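Local coordinates for protein Adp-ribosyltransferase (Staphylococcus aureus, PDB 1OJQ) that binds NAD(+) and transfers its ADP-ribose group to a protein acceptor, probably a Rho-type GTPase, at residues 42-47 with 131-136; 137-142 with 181-186. All coordinates share one frame; numbering follows the deposited sequence.

Contact 1. Residues 42-47 with 131-136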
ATOM      1  N   PRO A  42     -14.462   3.832  -8.030  1.00  8.95           N
ATOM      2  CA  PRO A  42     -15.850   3.393  -7.817  1.00  9.56           C
ATOM      3  C   PRO A  42     -16.034   2.321  -6.747  1.00  9.27           C
ATOM      4  O   PRO A  42     -17.152   2.049  -6.296  1.00 11.31           O
ATOM      5  CB  PRO A  42     -16.229   2.765  -9.167  1.00 13.68           C
ATOM      6  CG  PRO A  42     -15.331   3.488 -10.126  1.00 18.51           C
ATOM      7  CD  PRO A  42     -14.006   3.539  -9.408  1.00 12.51           C
ATOM      8  N   ILE A  43     -14.928   1.698  -6.368  1.00  8.75           N
ATOM      9  CA  ILE A  43     -14.889   0.710  -5.293  1.00  6.26           C
ATOM     10  C   ILE A  43     -14.344   1.331  -4.021  1.00  9.02           C
ATOM     11  O   ILE A  43     -14.891   1.191  -2.931  1.00 12.39           O
ATOM     12  CB  ILE A  43     -14.031  -0.484  -5.759  1.00  6.64           C
ATOM     13  CG1 ILE A  43     -14.774  -1.314  -6.811  1.00  9.73           C
ATOM     14  CG2 ILE A  43     -13.531  -1.317  -4.579  1.00  7.18           C
ATOM     15  CD1 ILE A  43     -13.872  -2.198  -7.638  1.00 13.15           C
ATOM     16  N   ASN A  44     -13.217   2.032  -4.171  1.00  6.33           N
ATOM     17  CA  ASN A  44     -12.577   2.656  -3.007  1.00  6.15           C
ATOM     18  C   ASN A  44     -13.504   3.590  -2.268  1.00  8.80           C
ATOM     19  O   ASN A  44     -13.688   3.527  -1.054  1.00  9.45           O
ATOM     20  CB  ASN A  44     -11.346   3.413  -3.494  1.00 11.72           C
ATOM     21  CG  ASN A  44     -10.584   4.205  -2.463  1.00 16.22           C
ATOM     22  OD1 ASN A  44     -11.024   4.498  -1.355  1.00 54.95           O
ATOM     23  ND2 ASN A  44      -9.357   4.612  -2.847  1.00 22.45           N
ATOM     24  N   THR A  45     -14.126   4.538  -2.971  1.00  9.25           N
ATOM     25  CA  THR A  45     -14.927   5.534  -2.235  1.00 11.15           C
ATOM     26  C   THR A  45     -16.103   4.944  -1.490  1.00 10.78           C
ATOM     27  O   THR A  45     -16.282   5.221  -0.298  1.00  9.61           O
ATOM     28  CB  THR A  45     -15.369   6.627  -3.233  1.00 14.26           C
ATOM     29  OG1 THR A  45     -14.150   7.257  -3.666  1.00 14.54           O
ATOM     30  CG2 THR A  45     -16.240   7.661  -2.552  1.00 19.34           C
ATOM     31  N   PRO A  46     -16.943   4.117  -2.111  1.00  8.13           N
ATOM     32  CA  PRO A  46     -18.023   3.512  -1.343  1.00  9.76           C
ATOM     33  C   PRO A  46     -17.544   2.649  -0.182  1.00 12.04           C
ATOM     34  O   PRO A  46     -18.136   2.557   0.901  1.00 11.61           O
ATOM     35  CB  PRO A  46     -18.702   2.629  -2.405  1.00 15.99           C
ATOM     36  CG  PRO A  46     -18.372   3.274  -3.716  1.00 16.66           C
ATOM     37  CD  PRO A  46     -16.957   3.754  -3.539  1.00 12.20           C
ATOM     38  N   LEU A  47     -16.437   1.929  -0.365  1.00  9.07           N
ATOM     39  CA  LEU A  47     -16.002   1.044   0.723  1.00  8.38           C
ATOM     40  C   LEU A  47     -15.611   1.907   1.916  1.00 11.09           C
ATOM     41  O   LEU A  47     -15.915   1.563   3.056  1.00 10.53           O
ATOM     42  CB  LEU A  47     -14.831   0.181   0.271  1.00 12.27           C
ATOM     43  CG  LEU A  47     -15.104  -1.186  -0.344  1.00 14.28           C
ATOM     44  CD1 LEU A  47     -13.816  -1.801  -0.880  1.00  7.80           C
ATOM     45  CD2 LEU A  47     -15.753  -2.137   0.652  1.00  9.97           C
ATOM     46  N   TYR A 131      -3.330   2.123  11.877  1.00  6.87           N
ATOM     47  CA  TYR A 131      -4.133   2.771  10.858  1.00  9.61           C
ATOM     48  C   TYR A 131      -4.765   1.687   9.986  1.00  9.52           C
ATOM     49  O   TYR A 131      -4.114   0.670   9.720  1.00  8.19           O
ATOM     50  CB  TYR A 131      -3.290   3.730  10.000  1.00  7.56           C
ATOM     51  CG  TYR A 131      -2.752   4.859  10.885  1.00  7.97           C
ATOM     52  CD1 TYR A 131      -1.501   4.733  11.479  1.00  7.33           C
ATOM     53  CD2 TYR A 131      -3.513   5.997  11.108  1.00 10.48           C
ATOM     54  CE1 TYR A 131      -1.023   5.750  12.280  1.00 10.04           C
ATOM     55  CE2 TYR A 131      -3.024   7.020  11.918  1.00 11.88           C
ATOM     56  CZ  TYR A 131      -1.783   6.885  12.493  1.00 15.11           C
ATOM     57  OH  TYR A 131      -1.281   7.879  13.302  1.00 12.15           O
ATOM     58  N   ARG A 132      -6.014   1.921   9.589  1.00  8.32           N
ATOM     59  CA  ARG A 132      -6.724   0.932   8.782  1.00 10.59           C
ATOM     60  C   ARG A 132      -7.195   1.536   7.471  1.00 12.93           C
ATOM     61  O   ARG A 132      -7.645   2.694   7.452  1.00 11.33           O
ATOM     62  CB  ARG A 132      -7.937   0.401   9.552  1.00 12.96           C
ATOM     63  CG  ARG A 132      -8.742  -0.693   8.865  1.00 15.54           C
ATOM     64  CD  ARG A 132     -10.104  -0.816   9.549  1.00 21.99           C
ATOM     65  NE  ARG A 132     -10.915  -1.848   8.913  1.00 23.84           N
ATOM     66  CZ  ARG A 132     -10.941  -3.115   9.305  1.00 37.76           C
ATOM     67  NH1 ARG A 132     -10.202  -3.514  10.334  1.00 45.97           N
ATOM     68  NH2 ARG A 132     -11.713  -3.987   8.664  1.00 31.18           N
ATOM     69  N   GLU A 133      -7.100   0.783   6.380  1.00  7.82           N
ATOM     70  CA  GLU A 133      -7.632   1.261   5.105  1.00  6.36           C
ATOM     71  C   GLU A 133      -8.885   0.453   4.805  1.00 11.08           C
ATOM     72  O   GLU A 133      -8.764  -0.775   4.740  1.00 10.10           O
ATOM     73  CB  GLU A 133      -6.587   1.100   4.007  1.00  5.51           C
ATOM     74  CG  GLU A 133      -7.075   1.223   2.577  1.00  7.90           C
ATOM     75  CD  GLU A 133      -7.710   2.581   2.352  1.00 11.91           C
ATOM     76  OE1 GLU A 133      -6.998   3.596   2.572  1.00 16.30           O
ATOM     77  OE2 GLU A 133      -8.898   2.652   1.985  1.00 11.63           O
ATOM     78  N   ASN A 134     -10.053   1.071   4.650  1.00  7.84           N
ATOM     79  CA  ASN A 134     -11.223   0.244   4.386  1.00 10.42           C
ATOM     80  C   ASN A 134     -11.346  -0.162   2.929  1.00 12.00           C
ATOM     81  O   ASN A 134     -12.055  -1.136   2.621  1.00  8.07           O
ATOM     82  CB  ASN A 134     -12.485   0.986   4.848  1.00  9.50           C
ATOM     83  CG  ASN A 134     -12.541   0.857   6.369  1.00 16.37           C
ATOM     84  OD1 ASN A 134     -12.308  -0.236   6.877  1.00 17.94           O
ATOM     85  ND2 ASN A 134     -12.809   1.962   7.039  1.00 23.52           N
ATOM     86  N   GLY A 135     -10.678   0.587   2.052  1.00  7.35           N
ATOM     87  CA  GLY A 135     -10.594   0.127   0.670  1.00  6.43           C
ATOM     88  C   GLY A 135      -9.481  -0.916   0.575  1.00  6.11           C
ATOM     89  O   GLY A 135      -9.011  -1.383   1.609  1.00  6.47           O
ATOM     90  N   TYR A 136      -9.111  -1.252  -0.650  1.00  6.12           N
ATOM     91  CA  TYR A 136      -7.953  -2.113  -0.899  1.00  8.17           C
ATOM     92  C   TYR A 136      -6.673  -1.299  -0.759  1.00  6.22           C
ATOM     93  O   TYR A 136      -6.727  -0.069  -0.796  1.00 10.32           O
ATOM     94  CB  TYR A 136      -8.037  -2.759  -2.297  1.00  5.12           C
ATOM     95  CG  TYR A 136      -9.242  -3.693  -2.348  1.00  6.33           C
ATOM     96  CD1 TYR A 136      -9.168  -5.031  -1.997  1.00  3.13           C
ATOM     97  CD2 TYR A 136     -10.469  -3.183  -2.775  1.00  8.17           C
ATOM     98  CE1 TYR A 136     -10.292  -5.865  -2.058  1.00  3.30           C
ATOM     99  CE2 TYR A 136     -11.585  -3.993  -2.826  1.00  9.00           C
ATOM    100  CZ  TYR A 136     -11.495  -5.322  -2.469  1.00  7.02           C
ATOM    101  OH  TYR A 136     -12.634  -6.093  -2.543  1.00  7.92           O
TER

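Contact 2. Residues 137-142 with 181-186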
ATOM      1  N   SER A 137      -5.513  -1.944  -0.595  1.00  6.94           N
ATOM      2  CA  SER A 137      -4.274  -1.170  -0.485  1.00  5.65           C
ATOM      3  C   SER A 137      -3.322  -1.553  -1.615  1.00  8.49           C
ATOM      4  O   SER A 137      -2.956  -2.734  -1.763  1.00 10.50           O
ATOM      5  CB  SER A 137      -3.587  -1.449   0.844  1.00  9.14           C
ATOM      6  OG  SER A 137      -4.350  -0.977   1.947  1.00  8.65           O
ATOM      7  N   SER A 138      -2.930  -0.562  -2.393  1.00  8.13           N
ATOM      8  CA  SER A 138      -2.000  -0.780  -3.497  1.00  9.69           C
ATOM      9  C   SER A 138      -0.583  -0.465  -3.038  1.00  9.56           C
ATOM     10  O   SER A 138      -0.370   0.635  -2.548  1.00 11.63           O
ATOM     11  CB  SER A 138      -2.371   0.105  -4.690  1.00 11.73           C
ATOM     12  OG  SER A 138      -3.709  -0.197  -5.089  1.00 19.08           O
ATOM     13  N   THR A 139       0.345  -1.389  -3.187  1.00  8.62           N
ATOM     14  CA  THR A 139       1.705  -1.257  -2.690  1.00  4.83           C
ATOM     15  C   THR A 139       2.647  -1.776  -3.762  1.00  7.63           C
ATOM     16  O   THR A 139       2.143  -2.277  -4.775  1.00  8.08           O
ATOM     17  CB  THR A 139       1.947  -2.065  -1.395  1.00  7.48           C
ATOM     18  OG1 THR A 139       1.956  -3.477  -1.704  1.00  6.91           O
ATOM     19  CG2 THR A 139       0.821  -1.842  -0.391  1.00  9.17           C
ATOM     20  N   GLN A 140       3.953  -1.663  -3.558  1.00  5.53           N
ATOM     21  CA  GLN A 140       4.895  -2.203  -4.535  1.00  7.20           C
ATOM     22  C   GLN A 140       6.094  -2.847  -3.846  1.00  6.32           C
ATOM     23  O   GLN A 140       6.541  -2.458  -2.759  1.00  7.36           O
ATOM     24  CB  GLN A 140       5.336  -1.148  -5.548  1.00 16.69           C
ATOM     25  CG  GLN A 140       5.970   0.123  -5.073  1.00 13.95           C
ATOM     26  CD  GLN A 140       6.155   1.192  -6.137  1.00 16.06           C
ATOM     27  OE1 GLN A 140       6.118   0.958  -7.351  1.00 11.91           O
ATOM     28  NE2 GLN A 140       6.385   2.424  -5.689  1.00  4.35           N
ATOM     29  N   LEU A 141       6.637  -3.861  -4.529  1.00  4.91           N
ATOM     30  CA  LEU A 141       7.821  -4.534  -3.979  1.00  8.08           C
ATOM     31  C   LEU A 141       9.090  -3.708  -4.092  1.00  7.59           C
ATOM     32  O   LEU A 141       9.995  -3.819  -3.262  1.00 11.35           O
ATOM     33  CB  LEU A 141       8.108  -5.859  -4.704  1.00 12.01           C
ATOM     34  CG  LEU A 141       7.311  -7.092  -4.307  1.00 14.72           C
ATOM     35  CD1 LEU A 141       7.677  -8.245  -5.251  1.00 17.65           C
ATOM     36  CD2 LEU A 141       7.525  -7.476  -2.846  1.00  8.04           C
ATOM     37  N   VAL A 142       9.194  -2.896  -5.136  1.00  9.09           N
ATOM     38  CA  VAL A 142      10.352  -2.019  -5.353  1.00  6.14           C
ATOM     39  C   VAL A 142       9.896  -0.568  -5.254  1.00  8.18           C
ATOM     40  O   VAL A 142       9.078  -0.092  -6.047  1.00  8.48           O
ATOM     41  CB  VAL A 142      11.026  -2.268  -6.705  1.00  7.50           C
ATOM     42  CG1 VAL A 142      12.239  -1.366  -6.910  1.00 10.42           C
ATOM     43  CG2 VAL A 142      11.441  -3.737  -6.813  1.00 10.87           C
ATOM     44  N   VAL A 181       1.850  -5.005  -5.562  1.00  5.98           N
ATOM     45  CA  VAL A 181       1.241  -6.021  -4.703  1.00  6.62           C
ATOM     46  C   VAL A 181      -0.080  -5.457  -4.196  1.00  7.41           C
ATOM     47  O   VAL A 181      -0.064  -4.338  -3.653  1.00  7.38           O
ATOM     48  CB  VAL A 181       2.162  -6.397  -3.530  1.00  4.11           C
ATOM     49  CG1 VAL A 181       1.455  -7.240  -2.490  1.00  6.63           C
ATOM     50  CG2 VAL A 181       3.386  -7.108  -4.112  1.00  7.88           C
ATOM     51  N   LEU A 182      -1.182  -6.155  -4.380  1.00  6.22           N
ATOM     52  CA  LEU A 182      -2.493  -5.681  -3.927  1.00  5.26           C
ATOM     53  C   LEU A 182      -2.852  -6.347  -2.611  1.00  4.94           C
ATOM     54  O   LEU A 182      -2.850  -7.578  -2.563  1.00  7.50           O
ATOM     55  CB  LEU A 182      -3.505  -5.975  -5.037  1.00  7.24           C
ATOM     56  CG  LEU A 182      -4.865  -5.293  -4.912  1.00 18.59           C
ATOM     57  CD1 LEU A 182      -4.705  -3.778  -4.907  1.00 14.47           C
ATOM     58  CD2 LEU A 182      -5.782  -5.786  -6.023  1.00  8.77           C
ATOM     59  N   LEU A 183      -3.146  -5.604  -1.553  1.00  6.21           N
ATOM     60  CA  LEU A 183      -3.523  -6.166  -0.256  1.00  5.60           C
ATOM     61  C   LEU A 183      -5.025  -6.111  -0.016  1.00  5.03           C
ATOM     62  O   LEU A 183      -5.718  -5.244  -0.562  1.00  6.15           O
ATOM     63  CB  LEU A 183      -2.795  -5.413   0.881  1.00  3.59           C
ATOM     64  CG  LEU A 183      -1.267  -5.276   0.721  1.00  7.72           C
ATOM     65  CD1 LEU A 183      -0.667  -4.449   1.853  1.00  8.63           C
ATOM     66  CD2 LEU A 183      -0.652  -6.662   0.626  1.00 11.18           C
ATOM     67  N   PRO A 184      -5.563  -7.013   0.794  1.00  4.28           N
ATOM     68  CA  PRO A 184      -6.977  -7.062   1.101  1.00  2.60           C
ATOM     69  C   PRO A 184      -7.509  -5.737   1.639  1.00  5.88           C
ATOM     70  O   PRO A 184      -6.802  -4.967   2.287  1.00  7.60           O
ATOM     71  CB  PRO A 184      -7.063  -8.057   2.271  1.00  6.63           C
ATOM     72  CG  PRO A 184      -5.875  -8.932   2.094  1.00  9.71           C
ATOM     73  CD  PRO A 184      -4.807  -8.085   1.467  1.00  5.16           C
ATOM     74  N   ARG A 185      -8.788  -5.531   1.374  1.00  6.21           N
ATOM     75  CA  ARG A 185      -9.485  -4.417   2.010  1.00  3.07           C
ATOM     76  C   ARG A 185      -9.429  -4.617   3.520  1.00  7.29           C
ATOM     77  O   ARG A 185      -9.436  -5.731   4.028  1.00  8.25           O
ATOM     78  CB  ARG A 185     -10.911  -4.290   1.503  1.00  4.63           C
ATOM     79  CG  ARG A 185     -11.815  -5.488   1.837  1.00  5.91           C
ATOM     80  CD  ARG A 185     -13.123  -5.315   1.064  1.00  7.86           C
ATOM     81  NE  ARG A 185     -14.078  -6.379   1.331  1.00  6.47           N
ATOM     82  CZ  ARG A 185     -15.059  -6.280   2.215  1.00  7.03           C
ATOM     83  NH1 ARG A 185     -15.197  -5.152   2.915  1.00  8.92           N
ATOM     84  NH2 ARG A 185     -15.897  -7.286   2.410  1.00 12.06           N
ATOM     85  N   GLY A 186      -9.351  -3.502   4.249  1.00  6.44           N
ATOM     86  CA  GLY A 186      -9.363  -3.597   5.702  1.00  9.07           C
ATOM     87  C   GLY A 186      -7.987  -3.930   6.264  1.00 12.40           C
ATOM     88  O   GLY A 186      -7.848  -4.427   7.387  1.00 11.04           O
TER
HETATM   89  O   HOH W   1      -6.553  -2.359   2.530  1.00  7.17           O

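Contact 1. Residues 42-47 with 131-136
I43 and L47, one turn apart on helix 41-49, pack against the Y136 ring in the ADP-ribosyltransferase fold, where the helix meets the turn that links strand 130-133 to strand 137-140. No hydrogen bond crosses between the segments. The tight part is apolar. CG2 of I43 comes to the ring edge, near its plane, 3.7 Å from CE2 of Y136, and CD1 of L47 approaches the same CE2 obliquely, also at 3.7 Å. CG2 of I43 gets there because it lies anti to the backbone N, while CG1 takes the place beside that N (chi1 -73°). Beyond the segments, Y36 meets the Y136 ring edge-to-face, V65, L68 and I72 of helix 59-73 touch it, and its OH is hydrogen-bonded to OD1 of D69.

The other side is polar and looser. CB of L47 rests 3.9 Å from the carbonyl O of N134, and OD1 of N44 approaches OE2 of E133 no closer than 4.4 Å. E133 and R48, both residues that bind NAD(+), form a salt bridge here through OE1 of E133, so this side of the contact borders the nucleotide site. Within its own segment the exposed R132 reaches forward to the turn, its NE donating to OD1 of N134 at 2.9 Å, with the acceptor in the guanidinium plane. G135 brings the backbone close to the helix, its CA 4.9 Å from that of N44, and its N donates at 2.7 Å to the anti lone pair of E133 OE2.

Contact 2. Residues 137-142 with 181-186
Strands 137-140 and 181-183 run antiparallel, the axes of these short segments 4.9 Å apart at closest approach, at 150°, with S137–L183 and T139–V181 as hydrogen-bonded pairs and S138–L182 as the non-hydrogen-bonded pair between them. The bond from L183 N to S137 O is 2.9 Å long and nearly straight at 177°; its return from S137 N to L183 O is weak. At the other pair V181 O is gripped twice, by N and by OG1 of T139. V181 N returns a bond to T139 O, coming from above that carbonyl plane. OG1 of T139, 2.9 Å from V181 O, sits between the backbone N and the carbonyl carbon (chi1 71°), which turns it to the neighbouring strand. The same rotation sends CG2 of T139 to CD1 of L183, 3.7 Å away, the two side chains crossing at about a right angle. S137, T139, V181 and L183 share this face of the sheet. S138 and L182 occupy the other, where CD1 of L182 packs 3.7 Å from OG of S138; the hydroxyl's hydrogen bond, a weak one, goes to E180, which binds NAD(+). Past the strand ends, L141 lays CG against CG2 of V181, while a water accepts from S137 OG and donates to P184 O at 2.6 Å. The CB of Q140, also of the NAD(+) site, is directed away from 181-186, and its side chain touches L86. Strand 81-87 packs on T139 and L141, helix 9-23 also meets L141, helix 59-73 lies against L182, and strand 165-166 borders strand 180-183.

Contact 2 lies about 4 Å from the centre of the chain, measured from its own centre, and is buried; contact 1 lies about 12 Å from that centre and is only partly buried. They follow in series: the turn that carries the second segment of contact 1 runs straight into strand 137-140. Contact 1 joins a helix to that turn by side-chain packing; contact 2 joins two strands through backbone hydrogen bonds. They meet mainly at R185, whose N lies 3.4 Å from CD1 of Y136. D69 of helix 59-73 serves both, since besides its bond in contact 1 it forms a salt bridge with R185. Each contact holds an NAD(+)-binding residue, E133 or Q140.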